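Local coordinates for protein phosphoglycolate phosphatase (PDB 2HDO) that probably hydrolyses 2-phosphoglycolate to glycolate and phosphate, as a haloacid dehalogenase-like phosphatase, at residues 21-24 with 25-29. Sequence-based numbering, arbitrary orientation.
Sequences AYTT and VMREV
Ala21 O accepts a hydrogen bond from Val25 N (2.9 Å), in the i to i+4 pattern of an alpha helix. Both segments belong to helix 19-31, consistent with the helical cap that many phosphatases of this family insert between the first two strands of the core sheet, here 6-9 and 100-104. CG2 of Val25 also rests against Ala21 O, while Val25 and Tyr22 both touch Tyr71 of helix 64-75.

Tyr22 gives the main side-chain contact, one turn ahead of the selenomethionine at Met26. With CG anti to the backbone N (chi1 168°), the ring stands where Met26 CG lies over one face, offset toward the rim and 3.4 Å from Tyr22 CE1, a CH-pi contact. The Met26 chain then bends, bringing SE obliquely to 4.6 Å from the Tyr22 ring centroid, a Met-aromatic contact, and CE alongside Tyr22 OH. Thr45 OG1 hydrogen-bonds that hydroxyl, and Phe46 meets the ring edge-to-face. Were Tyr22 an alanine, the side of Met26 CG would probably lose its aromatic cover and Thr45 OG1 its hydroxyl partner.

Thr23 and Arg27 run side by side on a more exposed flank, with Thr23 CG2 3.6 Å from Arg27 NH2; Thr23 OG1 hydrogen-bonds back to Gln19 O, and Arg27 NH2 hydrogen-bonds Phe37 O. Thr24 OG1 hydrogen-bonds Gln81 NE2, and Thr24 O accepts a hydrogen bond from Glu28 N at 3.2 Å.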
loop_
_atom_site.group_PDB
_atom_site.type_symbol
_atom_site.label_atom_id
_atom_site.label_comp_id
_atom_site.label_asym_id
_atom_site.label_seq_id
_atom_site.Cartn_x
_atom_site.Cartn_y
_atom_site.Cartn_z
ATOM N N ALA A 21 -0.748 -4.464 -13.491
ATOM C CA ALA A 21 -2.169 -4.071 -13.686
ATOM C C ALA A 21 -2.331 -2.552 -13.655
ATOM O O ALA A 21 -3.012 -1.973 -14.513
ATOM C CB ALA A 21 -3.081 -4.740 -12.676
ATOM N N TYR A 22 -1.647 -1.896 -12.711
ATOM C CA TYR A 22 -1.645 -0.435 -12.642
ATOM C C TYR A 22 -1.234 0.185 -13.959
ATOM O O TYR A 22 -1.824 1.173 -14.415
ATOM C CB TYR A 22 -0.674 0.005 -11.543
ATOM C CG TYR A 22 -0.335 1.484 -11.537
ATOM C CD1 TYR A 22 -1.138 2.380 -10.860
ATOM C CD2 TYR A 22 0.812 1.972 -12.171
ATOM C CE1 TYR A 22 -0.840 3.714 -10.825
ATOM C CE2 TYR A 22 1.118 3.332 -12.166
ATOM C CZ TYR A 22 0.291 4.187 -11.485
ATOM O OH TYR A 22 0.577 5.520 -11.448
ATOM N N THR A 23 -0.192 -0.382 -14.536
ATOM C CA THR A 23 0.349 0.139 -15.768
ATOM C C THR A 23 -0.706 0.095 -16.868
ATOM O O THR A 23 -0.928 1.071 -17.559
ATOM C CB THR A 23 1.657 -0.570 -16.175
ATOM O OG1 THR A 23 2.629 -0.376 -15.131
ATOM C CG2 THR A 23 2.160 0.008 -17.511
ATOM N N THR A 24 -1.327 -1.071 -17.042
ATOM C CA THR A 24 -2.359 -1.285 -18.066
ATOM C C THR A 24 -3.535 -0.302 -17.852
ATOM O O THR A 24 -4.022 0.331 -18.755
ATOM C CB THR A 24 -2.868 -2.748 -17.966
ATOM O OG1 THR A 24 -1.791 -3.648 -18.277
ATOM C CG2 THR A 24 -4.035 -3.042 -18.898
ATOM N N VAL A 25 -3.950 -0.153 -16.614
ATOM C CA VAL A 25 -5.125 0.631 -16.304
ATOM C C VAL A 25 -4.796 2.101 -16.527
ATOM O O VAL A 25 -5.540 2.812 -17.173
ATOM C CB VAL A 25 -5.581 0.405 -14.861
ATOM C CG1 VAL A 25 -6.677 1.425 -14.505
ATOM C CG2 VAL A 25 -6.060 -1.052 -14.645
HETATM N N MSE A 26 -3.680 2.558 -15.966
HETATM C CA MSE A 26 -3.293 3.977 -16.170
HETATM C C MSE A 26 -3.156 4.361 -17.642
HETATM O O MSE A 26 -3.542 5.472 -18.075
HETATM C CB MSE A 26 -1.986 4.274 -15.455
HETATM C CG MSE A 26 -2.088 4.258 -13.993
HETATM SE SE MSE A 26 -3.053 5.815 -13.293
HETATM C CE MSE A 26 -1.693 7.255 -13.618
ATOM N N ARG A 27 -2.597 3.464 -18.424
ATOM C CA ARG A 27 -2.383 3.746 -19.859
ATOM C C ARG A 27 -3.745 3.950 -20.508
ATOM O O ARG A 27 -3.930 4.832 -21.371
ATOM C CB ARG A 27 -1.586 2.620 -20.527
ATOM C CG ARG A 27 -1.258 2.911 -21.983
ATOM C CD ARG A 27 -0.299 1.873 -22.573
ATOM N NE ARG A 27 1.031 1.988 -21.964
ATOM C CZ ARG A 27 1.678 1.016 -21.311
ATOM N NH1 ARG A 27 1.182 -0.205 -21.201
ATOM N NH2 ARG A 27 2.869 1.266 -20.788
ATOM N N GLU A 28 -4.702 3.119 -20.115
ATOM C CA GLU A 28 -6.041 3.171 -20.673
ATOM C C GLU A 28 -6.750 4.488 -20.290
ATOM O O GLU A 28 -7.301 5.158 -21.138
ATOM C CB GLU A 28 -6.804 1.907 -20.232
ATOM C CG GLU A 28 -8.179 1.764 -20.817
ATOM C CD GLU A 28 -8.867 0.488 -20.345
ATOM O OE1 GLU A 28 -8.131 -0.464 -19.933
ATOM O OE2 GLU A 28 -10.125 0.447 -20.325
ATOM N N VAL A 29 -6.700 4.863 -19.014
ATOM C CA VAL A 29 -7.231 6.166 -18.578
ATOM C C VAL A 29 -6.536 7.324 -19.273
ATOM O O VAL A 29 -7.176 8.254 -19.762
ATOM C CB VAL A 29 -7.212 6.328 -17.026
ATOM C CG1 VAL A 29 -7.810 7.672 -16.612
ATOM C CG2 VAL A 29 -7.964 5.177 -16.403
#